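Local coordinates for protein type III effector HopA1 (PDB 4RSX) that is of unsettled biochemical activity but, as a type III effector of Pseudomonas syringae, is probably injected into plant cells to act on the host, at residues 203-208 against 251-256; 109-114 against 159-164; 128-133 against 174-179; 117-122 against 186-191. All blocks are in the same frame, centred on the assembly; numbering follows the deposited sequence.

In the fold
The chain is the large C-terminal part of the effector, an alpha/beta fold around an antiparallel sheet. Contact 2 pairs two inner strands of that sheet, and contact 1, its centre about 10 Å away, fastens the C-terminal tail to the next strand, 202-207. Contact 3 joins the helices that follow the two strands of contact 2; its centre lies about 16 Å from that of contact 2, and Met-130 and Leu-133 rest on Leu-160 of the sheet. Contact 4 bridges the loops near these helices, the centres of contacts 3 and 4 being about 15 Å apart, and Lys-177 packs on Phe-187 between them. Contacts 1 and 3 do not touch, their centres being about 22 Å apart.

Contact 1 (203-208 against 251-256); sequences SYAESI and NPALRN
Ala-205 and Ala-253 bring the two backbones together, their CA atoms 4.5 Å apart, where strand 202-207 meets the irregular C-terminal tail. The touching runs diverge by 34°, and one backbone hydrogen bond joins them: Glu-206 N gives to Ala-253 O at 2.7 Å, almost head-on to the carbonyl. The small methyl groups of the alanines allow this approach. A type I turn from Asn-251 to Leu-254 presents the carbonyl, and Asn-251 OD1 steadies it in an Asx turn by accepting from Ala-253 N.

Glu-206 carries most of the side-chain chemistry. With CG opposite the carbonyl carbon (chi1 -61°) and the chain extended, its carboxylate reaches across the tail. Glu-206 OE1 takes Arg-255 N in a nearly straight bond of 2.8 Å (170° at the hydrogen), on the anti side and somewhat out of the carboxylate plane. Glu-206 OE2 offers its anti lone pair to Tyr-204 OH at 2.8 Å. The Arg-255 guanidinium, folded back by a bend at chi3, lies flat over the carboxylate, with Arg-255 NH1 3.4 Å from Glu-206 OE1. Nearby, Leu-254 CD2 meets the Tyr-204 ring at its edge, 3.8 Å from Tyr-204 CE2.

Since no N-H of the guanidinium points at OE1, this salt bridge works through charge alone; together with the two hydrogen bonds it would probably keep the buried carboxylate ionised.

Contact 2 (109-114 against 159-164); sequences KNQGRL and VLYING
Asn-163 OD1 is gripped by two donors, Gln-111 NE2 from across the contact and the backbone N of Asp-108. The bond from Gln-111 NE2 to Asn-163 OD1 is 2.9 Å long; the oxygen lies in the glutamine amide plane, while the donor stands above the plane of the asparagine carbonyl. Gln-111 has the length for this because its chain is extended beyond CG, and NE2 also bonds Thr-141 OG1 on strand 140-146, the next one beyond 158-162.

Beyond this amide pair the backbones run antiparallel, the strand axes 4.7 Å apart. Gly-112 with Ile-162 and Leu-114 with Leu-160 are hydrogen-bonded pairs, as in Leu-114 N to Leu-160 O at 2.9 Å; Arg-113 with Tyr-161 is the non-hydrogen-bonded pair between them. Lacking a side chain, Gly-112 lets the Gly-164 carbonyl lie close by.

Arg-113 and Tyr-161 share one face of the sheet. A bend at chi2 (-78°) brings the arginine slantwise across the side of the tyrosine, Arg-113 CD 3.4 Å from Tyr-161 CD1. The guanidinium plane is tilted 52° to the ring, and Tyr-161 CE1 lies over one of its faces. Val-159 CG1 packs above a face of the ring, toward its rim, and His-142 stacks with the tyrosine. On the other sheet face are branched apolar chains: Leu-114 CB meets Ile-162 CD1 at 4.0 Å, and Leu-160 lies against helix 123-136.

Strands 111-116 and 158-162 are thus inner neighbours in the antiparallel sheet, their side chains alternating between its two faces, with helix 123-136 against the apolar one.

Contact 3 (128-133 against 174-179); sequences RAMATL and EKLKQM
Ala-129 meets helix 166-180 first: Ala-129 CB touches Leu-176 CD1 at 3.6 Å. Its single methyl suits the place where the CA atoms of the two helices come nearest, 6.6 Å between Ala-129 and Leu-176. Leu-176 reaches over because its CG stands opposite the backbone N (chi1 176°), which carries CD1 toward the alanine.

Met-130 turns its side chain from the other helix to the sheet, packing on Leu-160, and only grazes Leu-176 CD1. Thr-132 contributes a methyl: Thr-132 CG2 lies 3.7 Å from Met-179 CE, and the two side chains pass in opposite directions. The hydroxyl is turned back instead, Thr-132 OG1 bonding Arg-128 O at 3.1 Å from the face of that carbonyl opposite to Thr-132 N, so the polar end is spent within its own helix.

Leu-133 splits its two branches. Leu-133 CD1 rests against Lys-175 CG at 3.6 Å, whereas Leu-133 CD2 faces Leu-176 CB at 4.0 Å. Leu-133 CD1 also touches Met-179 SD, the two side chains crossing at a slant. The flexible thioether of Met-179 thus serves three residues, with CE at Thr-132, SD at Leu-133 and CG near Ala-129 CB.

With axes 9.9 Å apart and 126° between their directions, the helices meet through aliphatic carbon and sulphur. Their grip therefore rests on shape and burial of apolar surface, while the charged end of Lys-175 leads away from it.

Contact 4 (117-122 against 186-191); sequences GVQPQY and AFVEHT
Gly-117 and Val-188 make the shortest link between the loops, Val-188 N giving to Gly-117 O at 2.8 Å. The N-H points almost straight at the oxygen (172° at the hydrogen), but it stands well above the carbonyl plane. Two residues on, Gln-119 N gives to Ala-186 O at 2.9 Å, here nearly in line with the carbonyl. These bonds flank Val-118 and Phe-187, whose CA atoms are 4.2 Å apart.

Side chains add to the backbone bonds. Val-118 CG1 sits over one face of the Phe-187 ring, 4.0 Å from its centroid and 25° off the normal, a CH-pi contact between side chains pointing the same way. Val-188 carries its CG2 opposite the carbonyl carbon, which places this methyl against the backbone between Val-118 and Gln-119. The small Ala-186 leaves room for the Tyr-122 ring, Ala-186 CB lying 3.6 Å from Tyr-122 CD2.

The motif is a single beta bridge between two loops, in which Gly-117 is bonded to Val-188 and Gln-119 to Ala-186, one loop leading from strand 111-116 to helix 123-136. Tyr-122 holds the N-cap position of that helix, at the end of a short 3-10 turn closed by its N on Gln-119 O.

Farther out, a water joins Gln-119 OE1, 2.9 Å away, to Phe-187 O, and Lys-200 NZ also bonds that carbonyl. Lys-177 of helix 166-180 meets the Phe-187 ring in a cation-pi contact, its NZ being held by Ser-199 OG and Lys-200 O. Gly-117 is tied by a backbone bond to Gly-201, beside the sheet's edge strand.

Contact 1 (203-208 against 251-256)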
loop_
_atom_site.group_PDB
_atom_site.type_symbol
_atom_site.label_atom_id
_atom_site.label_comp_id
_atom_site.label_asym_id
_atom_site.label_seq_id
_atom_site.Cartn_x
_atom_site.Cartn_y
_atom_site.Cartn_z
ATOM N N SER A 203 1.285 -1.686 8.181
ATOM C CA SER A 203 2.312 -0.672 7.943
ATOM C C SER A 203 1.703 0.626 7.403
ATOM O O SER A 203 0.791 0.606 6.558
ATOM C CB SER A 203 3.370 -1.199 6.967
ATOM O OG SER A 203 3.759 -2.522 7.300
ATOM N N TYR A 204 2.227 1.753 7.875
ATOM C CA TYR A 204 1.648 3.042 7.563
ATOM C C TYR A 204 2.643 3.987 6.899
ATOM O O TYR A 204 3.832 4.004 7.231
ATOM C CB TYR A 204 1.131 3.664 8.849
ATOM C CG TYR A 204 0.535 5.031 8.672
ATOM C CD1 TYR A 204 -0.752 5.185 8.195
ATOM C CD2 TYR A 204 1.258 6.172 8.993
ATOM C CE1 TYR A 204 -1.313 6.444 8.044
ATOM C CE2 TYR A 204 0.707 7.432 8.837
ATOM C CZ TYR A 204 -0.582 7.556 8.365
ATOM O OH TYR A 204 -1.146 8.804 8.206
ATOM N N ALA A 205 2.149 4.788 5.966
ATOM C CA ALA A 205 2.978 5.823 5.339
ATOM C C ALA A 205 2.068 6.888 4.761
ATOM O O ALA A 205 0.892 6.620 4.468
ATOM C CB ALA A 205 3.877 5.223 4.256
ATOM N N GLU A 206 2.608 8.093 4.585
ATOM C CA GLU A 206 1.806 9.221 4.126
ATOM C C GLU A 206 2.235 9.698 2.751
ATOM O O GLU A 206 3.415 9.635 2.395
ATOM C CB GLU A 206 1.872 10.366 5.141
ATOM C CG GLU A 206 1.332 9.980 6.507
ATOM C CD GLU A 206 1.291 11.138 7.509
ATOM O OE1 GLU A 206 2.025 12.137 7.335
ATOM O OE2 GLU A 206 0.517 11.044 8.486
ATOM N N SER A 207 1.275 10.160 1.966
ATOM C CA SER A 207 1.589 10.719 0.662
ATOM C C SER A 207 1.192 12.192 0.686
ATOM O O SER A 207 0.318 12.594 1.465
ATOM C CB SER A 207 0.869 9.950 -0.442
ATOM O OG SER A 207 -0.526 9.996 -0.246
ATOM N N ILE A 208 1.859 13.008 -0.124
ATOM C CA ILE A 208 1.616 14.450 -0.086
ATOM C C ILE A 208 1.265 14.999 -1.447
ATOM O O ILE A 208 1.529 14.352 -2.469
ATOM C CB ILE A 208 2.853 15.237 0.417
ATOM C CG1 ILE A 208 4.085 14.922 -0.429
ATOM C CG2 ILE A 208 3.148 14.918 1.853
ATOM C CD1 ILE A 208 5.379 15.365 0.241
ATOM N N ASN A 251 11.130 10.870 10.486
ATOM C CA ASN A 251 10.269 9.730 10.179
ATOM C C ASN A 251 9.820 9.799 8.716
ATOM O O ASN A 251 8.801 10.432 8.401
ATOM C CB ASN A 251 9.064 9.685 11.137
ATOM C CG ASN A 251 8.239 8.417 10.987
ATOM O OD1 ASN A 251 8.300 7.735 9.955
ATOM N ND2 ASN A 251 7.449 8.099 12.016
ATOM N N PRO A 252 10.575 9.137 7.822
ATOM C CA PRO A 252 10.342 9.179 6.372
ATOM C C PRO A 252 8.958 8.655 5.996
ATOM O O PRO A 252 8.513 8.845 4.865
ATOM C CB PRO A 252 11.416 8.237 5.817
ATOM C CG PRO A 252 11.750 7.311 6.976
ATOM C CD PRO A 252 11.637 8.180 8.191
ATOM N N ALA A 253 8.273 8.005 6.925
ATOM C CA ALA A 253 6.903 7.575 6.647
ATOM C C ALA A 253 5.919 8.753 6.654
ATOM O O ALA A 253 4.829 8.652 6.082
ATOM C CB ALA A 253 6.456 6.505 7.640
ATOM N N LEU A 254 6.291 9.863 7.294
ATOM C CA LEU A 254 5.323 10.952 7.524
ATOM C C LEU A 254 5.575 12.234 6.717
ATOM O O LEU A 254 6.707 12.504 6.293
ATOM C CB LEU A 254 5.263 11.304 9.017
ATOM C CG LEU A 254 5.143 10.140 10.004
ATOM C CD1 LEU A 254 5.251 10.658 11.444
ATOM C CD2 LEU A 254 3.831 9.370 9.797
ATOM N N ARG A 255 4.512 13.015 6.517
ATOM C CA ARG A 255 4.617 14.388 6.016
ATOM C C ARG A 255 5.428 15.197 6.992
ATOM O O ARG A 255 5.362 14.951 8.199
ATOM C CB ARG A 255 3.263 15.087 6.056
ATOM C CG ARG A 255 2.300 14.770 4.978
ATOM C CD ARG A 255 1.077 15.684 5.117
ATOM N NE ARG A 255 0.308 15.359 6.319
ATOM C CZ ARG A 255 -0.424 14.253 6.436
ATOM N NH1 ARG A 255 -0.469 13.386 5.427
ATOM N NH2 ARG A 255 -1.107 13.999 7.554
ATOM N N ASN A 256 6.131 16.205 6.484
ATOM C CA ASN A 256 6.786 17.179 7.349
ATOM C C ASN A 256 5.787 18.004 8.164
ATOM O O ASN A 256 4.785 18.478 7.631
ATOM C CB ASN A 256 7.678 18.116 6.539
ATOM C CG ASN A 256 8.503 19.029 7.428
ATOM O OD1 ASN A 256 9.623 18.691 7.806
ATOM N ND2 ASN A 256 7.941 20.185 7.782
#

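Contact 2 (109-114 against 159-164)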
loop_
_atom_site.group_PDB
_atom_site.type_symbol
_atom_site.label_atom_id
_atom_site.label_comp_id
_atom_site.label_asym_id
_atom_site.label_seq_id
_atom_site.Cartn_x
_atom_site.Cartn_y
_atom_site.Cartn_z
ATOM N N LYS A 109 -5.483 16.114 -0.331
ATOM C CA LYS A 109 -4.218 16.133 -1.044
ATOM C C LYS A 109 -3.138 15.381 -0.271
ATOM O O LYS A 109 -2.199 14.870 -0.860
ATOM C CB LYS A 109 -3.787 17.574 -1.302
ATOM C CG LYS A 109 -4.908 18.412 -1.897
ATOM C CD LYS A 109 -4.548 18.977 -3.260
ATOM C CE LYS A 109 -4.446 20.515 -3.214
ATOM N NZ LYS A 109 -5.709 21.187 -2.763
ATOM N N ASN A 110 -3.273 15.329 1.050
ATOM C CA ASN A 110 -2.380 14.527 1.881
ATOM C C ASN A 110 -3.110 13.352 2.508
ATOM O O ASN A 110 -3.977 13.545 3.357
ATOM C CB ASN A 110 -1.808 15.374 3.008
ATOM C CG ASN A 110 -1.076 16.581 2.506
ATOM O OD1 ASN A 110 -0.484 16.568 1.421
ATOM N ND2 ASN A 110 -1.116 17.651 3.292
ATOM N N GLN A 111 -2.757 12.137 2.118
ATOM C CA GLN A 111 -3.465 10.979 2.641
ATOM C C GLN A 111 -2.557 10.055 3.414
ATOM O O GLN A 111 -1.354 9.995 3.156
ATOM C CB GLN A 111 -4.134 10.195 1.505
ATOM C CG GLN A 111 -5.514 10.702 1.100
ATOM C CD GLN A 111 -6.291 9.649 0.310
ATOM O OE1 GLN A 111 -5.713 8.918 -0.497
ATOM N NE2 GLN A 111 -7.595 9.549 0.565
ATOM N N GLY A 112 -3.143 9.324 4.357
ATOM C CA GLY A 112 -2.476 8.182 4.962
ATOM C C GLY A 112 -2.790 6.893 4.206
ATOM O O GLY A 112 -3.898 6.740 3.671
ATOM N N ARG A 113 -1.817 5.979 4.151
ATOM C CA ARG A 113 -2.000 4.699 3.467
ATOM C C ARG A 113 -1.686 3.586 4.450
ATOM O O ARG A 113 -0.572 3.507 4.976
ATOM C CB ARG A 113 -1.055 4.558 2.269
ATOM C CG ARG A 113 -0.703 5.855 1.548
ATOM C CD ARG A 113 -1.849 6.276 0.650
ATOM N NE ARG A 113 -1.477 7.196 -0.436
ATOM C CZ ARG A 113 -0.760 6.857 -1.510
ATOM N NH1 ARG A 113 -0.287 5.622 -1.639
ATOM N NH2 ARG A 113 -0.497 7.756 -2.452
ATOM N N LEU A 114 -2.663 2.726 4.694
ATOM C CA LEU A 114 -2.477 1.594 5.588
ATOM C C LEU A 114 -2.231 0.352 4.748
ATOM O O LEU A 114 -3.105 -0.070 3.994
ATOM C CB LEU A 114 -3.719 1.401 6.471
ATOM C CG LEU A 114 -3.647 0.302 7.535
ATOM C CD1 LEU A 114 -2.385 0.447 8.375
ATOM C CD2 LEU A 114 -4.888 0.350 8.421
ATOM N N VAL A 159 -4.218 -2.326 0.447
ATOM C CA VAL A 159 -3.999 -0.975 0.956
ATOM C C VAL A 159 -5.337 -0.236 1.176
ATOM O O VAL A 159 -6.251 -0.308 0.333
ATOM C CB VAL A 159 -3.091 -0.117 0.002
ATOM C CG1 VAL A 159 -2.740 1.222 0.660
ATOM C CG2 VAL A 159 -1.791 -0.853 -0.401
ATOM N N LEU A 160 -5.454 0.459 2.309
ATOM C CA LEU A 160 -6.571 1.375 2.548
ATOM C C LEU A 160 -6.072 2.821 2.437
ATOM O O LEU A 160 -5.021 3.168 3.001
ATOM C CB LEU A 160 -7.186 1.133 3.928
ATOM C CG LEU A 160 -7.921 -0.199 4.116
ATOM C CD1 LEU A 160 -8.333 -0.388 5.566
ATOM C CD2 LEU A 160 -9.136 -0.248 3.226
ATOM N N TYR A 161 -6.808 3.659 1.704
ATOM C CA TYR A 161 -6.423 5.061 1.518
ATOM C C TYR A 161 -7.299 5.923 2.400
ATOM O O TYR A 161 -8.532 5.893 2.290
ATOM C CB TYR A 161 -6.538 5.474 0.048
ATOM C CG TYR A 161 -5.645 4.648 -0.830
ATOM C CD1 TYR A 161 -4.392 5.102 -1.198
ATOM C CD2 TYR A 161 -6.036 3.378 -1.252
ATOM C CE1 TYR A 161 -3.551 4.325 -1.987
ATOM C CE2 TYR A 161 -5.215 2.605 -2.034
ATOM C CZ TYR A 161 -3.971 3.083 -2.400
ATOM O OH TYR A 161 -3.146 2.309 -3.182
ATOM N N ILE A 162 -6.646 6.686 3.275
ATOM C CA ILE A 162 -7.301 7.304 4.425
ATOM C C ILE A 162 -7.115 8.822 4.488
ATOM O O ILE A 162 -5.985 9.323 4.412
ATOM C CB ILE A 162 -6.740 6.714 5.730
ATOM C CG1 ILE A 162 -6.944 5.194 5.757
ATOM C CG2 ILE A 162 -7.390 7.364 6.946
ATOM C CD1 ILE A 162 -6.196 4.490 6.887
ATOM N N ASN A 163 -8.215 9.556 4.631
ATOM C CA ASN A 163 -8.116 10.980 4.932
ATOM C C ASN A 163 -7.916 11.105 6.436
ATOM O O ASN A 163 -8.871 10.989 7.195
ATOM C CB ASN A 163 -9.390 11.716 4.508
ATOM C CG ASN A 163 -9.562 11.763 3.008
ATOM O OD1 ASN A 163 -8.579 11.724 2.254
ATOM N ND2 ASN A 163 -10.815 11.863 2.557
ATOM N N GLY A 164 -6.680 11.294 6.882
ATOM C CA GLY A 164 -6.419 11.284 8.309
ATOM C C GLY A 164 -4.964 10.999 8.605
ATOM O O GLY A 164 -4.187 10.734 7.680
#

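Contact 3 (128-133 against 174-179)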
loop_
_atom_site.group_PDB
_atom_site.type_symbol
_atom_site.label_atom_id
_atom_site.label_comp_id
_atom_site.label_asym_id
_atom_site.label_seq_id
_atom_site.Cartn_x
_atom_site.Cartn_y
_atom_site.Cartn_z
ATOM N N ARG A 128 -13.155 -8.935 2.499
ATOM C CA ARG A 128 -14.474 -8.768 3.097
ATOM C C ARG A 128 -14.440 -7.748 4.226
ATOM O O ARG A 128 -15.303 -6.876 4.310
ATOM C CB ARG A 128 -14.968 -10.108 3.658
ATOM C CG ARG A 128 -15.259 -11.173 2.604
ATOM C CD ARG A 128 -16.094 -12.316 3.201
ATOM N NE ARG A 128 -16.116 -13.480 2.320
ATOM C CZ ARG A 128 -17.154 -13.827 1.560
ATOM N NH1 ARG A 128 -18.270 -13.101 1.582
ATOM N NH2 ARG A 128 -17.078 -14.906 0.782
ATOM N N ALA A 129 -13.458 -7.883 5.115
ATOM C CA ALA A 129 -13.310 -6.950 6.219
ATOM C C ALA A 129 -13.034 -5.532 5.712
ATOM O O ALA A 129 -13.524 -4.559 6.284
ATOM C CB ALA A 129 -12.209 -7.412 7.164
ATOM N N MET A 130 -12.244 -5.411 4.643
ATOM C CA MET A 130 -11.943 -4.094 4.078
ATOM C C MET A 130 -13.210 -3.440 3.537
ATOM O O MET A 130 -13.449 -2.254 3.769
ATOM C CB MET A 130 -10.875 -4.195 2.980
ATOM C CG MET A 130 -9.479 -4.474 3.527
ATOM S SD MET A 130 -8.293 -4.870 2.221
ATOM C CE MET A 130 -8.179 -3.257 1.438
ATOM N N ALA A 131 -14.026 -4.217 2.828
ATOM C CA ALA A 131 -15.285 -3.701 2.287
ATOM C C ALA A 131 -16.229 -3.219 3.402
ATOM O O ALA A 131 -16.839 -2.142 3.304
ATOM C CB ALA A 131 -15.966 -4.752 1.420
ATOM N N THR A 132 -16.348 -4.010 4.461
ATOM C CA THR A 132 -17.191 -3.619 5.585
ATOM C C THR A 132 -16.671 -2.304 6.186
ATOM O O THR A 132 -17.432 -1.351 6.393
ATOM C CB THR A 132 -17.221 -4.715 6.658
ATOM O OG1 THR A 132 -17.660 -5.940 6.062
ATOM C CG2 THR A 132 -18.162 -4.341 7.806
ATOM N N LEU A 133 -15.370 -2.253 6.436
ATOM C CA LEU A 133 -14.752 -1.097 7.074
ATOM C C LEU A 133 -14.933 0.142 6.191
ATOM O O LEU A 133 -15.283 1.221 6.686
ATOM C CB LEU A 133 -13.273 -1.381 7.357
ATOM C CG LEU A 133 -12.573 -0.490 8.392
ATOM C CD1 LEU A 133 -13.317 -0.527 9.727
ATOM C CD2 LEU A 133 -11.098 -0.883 8.587
ATOM N N GLU A 174 -6.522 -1.430 14.218
ATOM C CA GLU A 174 -6.928 -2.279 15.337
ATOM C C GLU A 174 -8.368 -2.755 15.113
ATOM O O GLU A 174 -8.700 -3.913 15.374
ATOM C CB GLU A 174 -6.712 -1.579 16.702
ATOM C CG GLU A 174 -7.703 -0.460 17.039
ATOM C CD GLU A 174 -7.209 0.528 18.127
ATOM O OE1 GLU A 174 -5.973 0.738 18.256
ATOM O OE2 GLU A 174 -8.073 1.111 18.837
ATOM N N LYS A 175 -9.200 -1.871 14.572
ATOM C CA LYS A 175 -10.565 -2.220 14.211
ATOM C C LYS A 175 -10.601 -3.341 13.162
ATOM O O LYS A 175 -11.332 -4.325 13.313
ATOM C CB LYS A 175 -11.307 -0.972 13.710
ATOM C CG LYS A 175 -12.729 -1.222 13.207
ATOM C CD LYS A 175 -13.687 -1.526 14.344
ATOM C CE LYS A 175 -14.547 -2.732 14.005
ATOM N NZ LYS A 175 -14.817 -3.563 15.219
ATOM N N LEU A 176 -9.806 -3.191 12.106
ATOM C CA LEU A 176 -9.734 -4.203 11.056
ATOM C C LEU A 176 -9.354 -5.568 11.639
ATOM O O LEU A 176 -9.991 -6.579 11.334
ATOM C CB LEU A 176 -8.749 -3.764 9.960
ATOM C CG LEU A 176 -8.411 -4.667 8.773
ATOM C CD1 LEU A 176 -9.650 -5.016 7.954
ATOM C CD2 LEU A 176 -7.396 -3.972 7.884
ATOM N N LYS A 177 -8.345 -5.593 12.504
ATOM C CA LYS A 177 -7.894 -6.843 13.098
ATOM C C LYS A 177 -8.963 -7.505 13.963
ATOM O O LYS A 177 -9.183 -8.712 13.852
ATOM C CB LYS A 177 -6.598 -6.639 13.901
ATOM C CG LYS A 177 -5.325 -6.688 13.053
ATOM C CD LYS A 177 -4.049 -6.723 13.906
ATOM C CE LYS A 177 -2.855 -7.059 13.029
ATOM N NZ LYS A 177 -1.515 -6.855 13.673
ATOM N N GLN A 178 -9.629 -6.730 14.819
ATOM C CA GLN A 178 -10.614 -7.314 15.731
ATOM C C GLN A 178 -11.903 -7.778 15.035
ATOM O O GLN A 178 -12.570 -8.694 15.515
ATOM C CB GLN A 178 -10.907 -6.390 16.926
ATOM C CG GLN A 178 -11.325 -4.973 16.564
ATOM C CD GLN A 178 -11.679 -4.131 17.787
ATOM O OE1 GLN A 178 -12.616 -4.456 18.523
ATOM N NE2 GLN A 178 -10.933 -3.041 18.007
ATOM N N MET A 179 -12.221 -7.176 13.890
ATOM C CA MET A 179 -13.449 -7.485 13.154
ATOM C C MET A 179 -13.271 -8.521 12.027
ATOM O O MET A 179 -14.255 -9.102 11.565
ATOM C CB MET A 179 -14.007 -6.209 12.527
ATOM C CG MET A 179 -13.608 -6.067 11.061
ATOM S SD MET A 179 -13.531 -4.378 10.463
ATOM C CE MET A 179 -15.236 -4.076 9.984
#

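Contact 4 (117-122 against 186-191)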
loop_
_atom_site.group_PDB
_atom_site.type_symbol
_atom_site.label_atom_id
_atom_site.label_comp_id
_atom_site.label_asym_id
_atom_site.label_seq_id
_atom_site.Cartn_x
_atom_site.Cartn_y
_atom_site.Cartn_z
ATOM N N GLY A 117 -0.786 -6.870 5.507
ATOM C CA GLY A 117 -0.128 -8.083 5.060
ATOM C C GLY A 117 -0.669 -9.304 5.774
ATOM O O GLY A 117 -0.480 -9.450 6.980
ATOM N N VAL A 118 -1.373 -10.162 5.037
ATOM C CA VAL A 118 -1.836 -11.443 5.579
ATOM C C VAL A 118 -1.373 -12.582 4.690
ATOM O O VAL A 118 -0.999 -12.370 3.526
ATOM C CB VAL A 118 -3.380 -11.531 5.700
ATOM C CG1 VAL A 118 -3.909 -10.527 6.697
ATOM C CG2 VAL A 118 -4.061 -11.361 4.320
ATOM N N GLN A 119 -1.391 -13.792 5.239
ATOM C CA GLN A 119 -1.112 -14.967 4.436
ATOM C C GLN A 119 -2.232 -15.098 3.407
ATOM O O GLN A 119 -3.403 -14.898 3.730
ATOM C CB GLN A 119 -0.989 -16.206 5.324
ATOM C CG GLN A 119 0.238 -16.158 6.233
ATOM C CD GLN A 119 0.475 -17.453 6.995
ATOM O OE1 GLN A 119 0.997 -17.444 8.117
ATOM N NE2 GLN A 119 0.114 -18.574 6.385
ATOM N N PRO A 120 -1.858 -15.400 2.152
ATOM C CA PRO A 120 -2.713 -15.365 0.954
ATOM C C PRO A 120 -3.971 -16.196 1.128
ATOM O O PRO A 120 -4.999 -15.903 0.512
ATOM C CB PRO A 120 -1.828 -16.003 -0.126
ATOM C CG PRO A 120 -0.432 -15.781 0.339
ATOM C CD PRO A 120 -0.496 -15.879 1.844
ATOM N N GLN A 121 -3.889 -17.221 1.971
ATOM C CA GLN A 121 -5.049 -18.043 2.310
ATOM C C GLN A 121 -6.121 -17.224 3.027
ATOM O O GLN A 121 -7.277 -17.645 3.117
ATOM C CB GLN A 121 -4.624 -19.244 3.173
ATOM C CG GLN A 121 -3.667 -20.239 2.492
ATOM C CD GLN A 121 -2.236 -19.712 2.331
ATOM O OE1 GLN A 121 -1.818 -18.773 3.017
ATOM N NE2 GLN A 121 -1.486 -20.311 1.405
ATOM N N TYR A 122 -5.743 -16.056 3.546
ATOM C CA TYR A 122 -6.715 -15.194 4.218
ATOM C C TYR A 122 -7.087 -13.948 3.428
ATOM O O TYR A 122 -7.801 -13.093 3.937
ATOM C CB TYR A 122 -6.218 -14.819 5.615
ATOM C CG TYR A 122 -6.345 -15.968 6.571
ATOM C CD1 TYR A 122 -7.564 -16.254 7.185
ATOM C CD2 TYR A 122 -5.271 -16.798 6.828
ATOM C CE1 TYR A 122 -7.699 -17.326 8.047
ATOM C CE2 TYR A 122 -5.393 -17.867 7.697
ATOM C CZ TYR A 122 -6.606 -18.126 8.299
ATOM O OH TYR A 122 -6.726 -19.198 9.154
ATOM N N ALA A 186 -1.870 -15.139 11.504
ATOM C CA ALA A 186 -1.939 -15.189 10.046
ATOM C C ALA A 186 -1.545 -13.864 9.388
ATOM O O ALA A 186 -1.441 -13.784 8.153
ATOM C CB ALA A 186 -3.322 -15.644 9.577
ATOM N N PHE A 187 -1.343 -12.827 10.199
ATOM C CA PHE A 187 -0.783 -11.580 9.690
ATOM C C PHE A 187 0.713 -11.772 9.465
ATOM O O PHE A 187 1.372 -12.515 10.201
ATOM C CB PHE A 187 -1.078 -10.422 10.646
ATOM C CG PHE A 187 -2.522 -9.986 10.621
ATOM C CD1 PHE A 187 -3.489 -10.685 11.335
ATOM C CD2 PHE A 187 -2.921 -8.890 9.856
ATOM C CE1 PHE A 187 -4.829 -10.298 11.301
ATOM C CE2 PHE A 187 -4.254 -8.493 9.819
ATOM C CZ PHE A 187 -5.212 -9.203 10.545
ATOM N N VAL A 188 1.241 -11.133 8.428
ATOM C CA VAL A 188 2.611 -11.381 7.993
ATOM C C VAL A 188 3.569 -10.340 8.570
ATOM O O VAL A 188 3.367 -9.139 8.378
ATOM C CB VAL A 188 2.689 -11.339 6.452
ATOM C CG1 VAL A 188 4.140 -11.393 5.970
ATOM C CG2 VAL A 188 1.875 -12.485 5.850
ATOM N N GLU A 189 4.605 -10.784 9.280
ATOM C CA GLU A 189 5.604 -9.846 9.790
ATOM C C GLU A 189 6.463 -9.308 8.655
ATOM O O GLU A 189 7.437 -9.951 8.241
ATOM C CB GLU A 189 6.516 -10.504 10.822
ATOM C CG GLU A 189 7.460 -9.499 11.488
ATOM C CD GLU A 189 6.699 -8.391 12.203
ATOM O OE1 GLU A 189 6.748 -7.218 11.757
ATOM O OE2 GLU A 189 6.041 -8.690 13.222
ATOM N N HIS A 190 6.108 -8.136 8.137
ATOM C CA HIS A 190 6.940 -7.492 7.120
ATOM C C HIS A 190 6.582 -6.030 7.029
ATOM O O HIS A 190 5.401 -5.681 6.979
ATOM C CB HIS A 190 6.762 -8.166 5.758
ATOM C CG HIS A 190 7.443 -7.453 4.638
ATOM N ND1 HIS A 190 6.840 -6.434 3.924
ATOM C CD2 HIS A 190 8.683 -7.598 4.102
ATOM C CE1 HIS A 190 7.676 -5.987 3.005
ATOM N NE2 HIS A 190 8.798 -6.676 3.088
ATOM N N THR A 191 7.594 -5.171 7.024
ATOM C CA THR A 191 7.367 -3.741 6.900
ATOM C C THR A 191 8.134 -3.253 5.696
ATOM O O THR A 191 9.352 -3.378 5.654
ATOM C CB THR A 191 7.853 -2.972 8.140
ATOM O OG1 THR A 191 7.276 -3.553 9.318
ATOM C CG2 THR A 191 7.452 -1.483 8.051
HETATM O O HOH W 1 2.104 -14.933 9.151
#